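Local coordinates for nisin biosynthesis protein NisC (Lactococcus lactis subsp. lactis, PDB 2G0D) that catalyses, as the zinc-dependent cyclase of nisin biosynthesis, the addition of cysteine thiols to dehydrated residues that forms the thioether rings of the lantibiotic, at residues A[146-151]-A[221-226]. Residues are numbered along the deposited sequence; the frame is centred on the assembly and turned at random.
Sequences YLLLIN and KGYSNE
Leu148 and Lys221 bring the two segments closest, with their CA atoms 7.2 Å apart, where a type I beta turn from Leu147 to Ile150 at the C-terminal end of helix 140-147 faces the loop leaving helix 208-221. No direct hydrogen bond joins the segments; a small apolar contact and one bridging water do so instead. The CD2 methyl of Leu148 approaches the Tyr223 ring obliquely, 3.8 Å from its CD2 atom, and the two side chains run past each other in opposite directions. With CG anti to its carbonyl carbon (chi1 -70°), Leu148 also reaches Tyr217 and Ala218 on helix 208-221. The ring of Tyr223 has the CB of Lys221 in plane at its edge, and its hydroxyl is hydrogen-bonded to Asp156 at the start of helix 156-168.

Beyond CB, the Lys221 chain bends at chi2 (-54°) and again at chi3, bringing CE to 3.4 Å from Leu148 O, while NZ continues to the water. That water donates a hydrogen bond of 2.7 Å to Leu148 O and accepts one from Lys221 NZ and another, 2.8 Å long, from Asn151 ND2. It thus links a carbonyl within the turn and the side chain of the residue just after it to the lysine, whose ammonium group also forms a salt bridge with Asp404; this nearby carboxylate probably helps to stabilise the positive charge.

At Gly222, positive phi and two bonds back into the last turn of helix 208-221 form a Schellman motif, and Asn225 then caps helix 226-242 through OD1. The arrangement is a junction between helix ends in the alpha toroid of the LanC family, joining a turn at the end of one helix to a C-capped helix and the short connection that follows.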
loop_
_atom_site.group_PDB
_atom_site.type_symbol
_atom_site.label_atom_id
_atom_site.label_comp_id
_atom_site.label_asym_id
_atom_site.label_seq_id
_atom_site.Cartn_x
_atom_site.Cartn_y
_atom_site.Cartn_z
ATOM N N TYR A 146 -1.414 1.791 9.010
ATOM C CA TYR A 146 -1.672 0.889 10.127
ATOM C C TYR A 146 -2.088 1.645 11.394
ATOM O O TYR A 146 -3.107 1.297 12.008
ATOM C CB TYR A 146 -0.468 -0.025 10.448
ATOM C CG TYR A 146 -0.624 -0.691 11.809
ATOM C CD1 TYR A 146 -1.514 -1.755 11.994
ATOM C CD2 TYR A 146 0.091 -0.236 12.912
ATOM C CE1 TYR A 146 -1.690 -2.342 13.254
ATOM C CE2 TYR A 146 -0.083 -0.808 14.184
ATOM C CZ TYR A 146 -0.987 -1.851 14.352
ATOM O OH TYR A 146 -1.148 -2.433 15.606
ATOM N N LEU A 147 -1.317 2.664 11.780
ATOM C CA LEU A 147 -1.599 3.415 13.033
ATOM C C LEU A 147 -3.013 3.957 13.099
ATOM O O LEU A 147 -3.635 3.875 14.151
ATOM C CB LEU A 147 -0.566 4.531 13.299
ATOM C CG LEU A 147 0.865 4.039 13.601
ATOM C CD1 LEU A 147 1.850 5.230 13.604
ATOM C CD2 LEU A 147 0.948 3.265 14.917
ATOM N N LEU A 148 -3.534 4.450 11.956
ATOM C CA LEU A 148 -4.866 5.062 11.889
ATOM C C LEU A 148 -6.053 4.110 12.132
ATOM O O LEU A 148 -7.194 4.559 12.332
ATOM C CB LEU A 148 -5.049 5.837 10.575
ATOM C CG LEU A 148 -4.198 7.114 10.493
ATOM C CD1 LEU A 148 -4.134 7.596 9.053
ATOM C CD2 LEU A 148 -4.721 8.236 11.427
ATOM N N LEU A 149 -5.776 2.816 12.159
ATOM C CA LEU A 149 -6.748 1.810 12.584
ATOM C C LEU A 149 -6.846 1.670 14.107
ATOM O O LEU A 149 -7.760 1.019 14.591
ATOM C CB LEU A 149 -6.364 0.436 12.006
ATOM C CG LEU A 149 -6.480 0.245 10.483
ATOM C CD1 LEU A 149 -5.892 -1.119 10.131
ATOM C CD2 LEU A 149 -7.965 0.377 10.009
ATOM N N ILE A 150 -5.881 2.214 14.849
ATOM C CA ILE A 150 -5.945 2.151 16.303
ATOM C C ILE A 150 -6.690 3.377 16.828
ATOM O O ILE A 150 -6.267 4.512 16.602
ATOM C CB ILE A 150 -4.528 2.081 16.955
ATOM C CG1 ILE A 150 -3.658 0.984 16.322
ATOM C CG2 ILE A 150 -4.635 1.866 18.454
ATOM C CD1 ILE A 150 -2.188 1.096 16.730
ATOM N N ASN A 151 -7.786 3.146 17.547
ATOM C CA ASN A 151 -8.582 4.257 18.089
ATOM C C ASN A 151 -8.113 4.773 19.458
ATOM O O ASN A 151 -8.561 5.809 19.917
ATOM C CB ASN A 151 -10.080 3.914 18.104
ATOM C CG ASN A 151 -10.624 3.594 16.713
ATOM O OD1 ASN A 151 -11.225 2.541 16.511
ATOM N ND2 ASN A 151 -10.405 4.485 15.753
ATOM N N LYS A 221 -10.106 10.651 9.250
ATOM C CA LYS A 221 -10.017 9.976 10.546
ATOM C C LYS A 221 -10.093 10.939 11.747
ATOM O O LYS A 221 -10.313 10.499 12.878
ATOM C CB LYS A 221 -8.780 9.086 10.615
ATOM C CG LYS A 221 -8.852 7.820 9.722
ATOM C CD LYS A 221 -10.141 7.006 10.020
ATOM C CE LYS A 221 -9.823 5.638 10.451
ATOM N NZ LYS A 221 -11.014 4.905 10.947
ATOM N N GLY A 222 -9.918 12.237 11.481
ATOM C CA GLY A 222 -10.018 13.290 12.507
ATOM C C GLY A 222 -8.684 13.967 12.796
ATOM O O GLY A 222 -8.585 14.798 13.687
ATOM N N TYR A 223 -7.664 13.599 12.019
ATOM C CA TYR A 223 -6.295 14.087 12.202
ATOM C C TYR A 223 -5.838 14.930 11.010
ATOM O O TYR A 223 -5.365 14.394 9.986
ATOM C CB TYR A 223 -5.332 12.894 12.418
ATOM C CG TYR A 223 -5.714 11.982 13.574
ATOM C CD1 TYR A 223 -5.221 12.205 14.877
ATOM C CD2 TYR A 223 -6.576 10.908 13.373
ATOM C CE1 TYR A 223 -5.585 11.354 15.936
ATOM C CE2 TYR A 223 -6.936 10.058 14.417
ATOM C CZ TYR A 223 -6.444 10.279 15.686
ATOM O OH TYR A 223 -6.847 9.424 16.695
ATOM N N SER A 224 -6.000 16.244 11.145
ATOM C CA SER A 224 -5.502 17.206 10.170
ATOM C C SER A 224 -5.390 18.570 10.775
ATOM O O SER A 224 -6.002 18.844 11.803
ATOM C CB SER A 224 -6.420 17.276 8.953
ATOM O OG SER A 224 -7.700 17.751 9.309
ATOM N N ASN A 225 -4.594 19.419 10.131
ATOM C CA ASN A 225 -4.538 20.844 10.416
ATOM C C ASN A 225 -4.412 21.595 9.085
ATOM O O ASN A 225 -4.307 20.968 8.027
ATOM C CB ASN A 225 -3.384 21.169 11.393
ATOM C CG ASN A 225 -2.081 20.486 11.008
ATOM O OD1 ASN A 225 -1.698 20.486 9.842
ATOM N ND2 ASN A 225 -1.394 19.895 11.996
ATOM N N GLU A 226 -4.427 22.929 9.131
ATOM C CA GLU A 226 -4.316 23.740 7.914
ATOM C C GLU A 226 -3.115 23.341 7.040
ATOM O O GLU A 226 -3.193 23.412 5.812
ATOM C CB GLU A 226 -4.276 25.246 8.235
ATOM C CG GLU A 226 -5.663 25.921 8.352
ATOM C CD GLU A 226 -5.584 27.424 8.662
ATOM O OE1 GLU A 226 -4.811 27.821 9.573
ATOM O OE2 GLU A 226 -6.311 28.214 8.006
HETATM O O HOH W 1 -9.693 3.730 13.103
#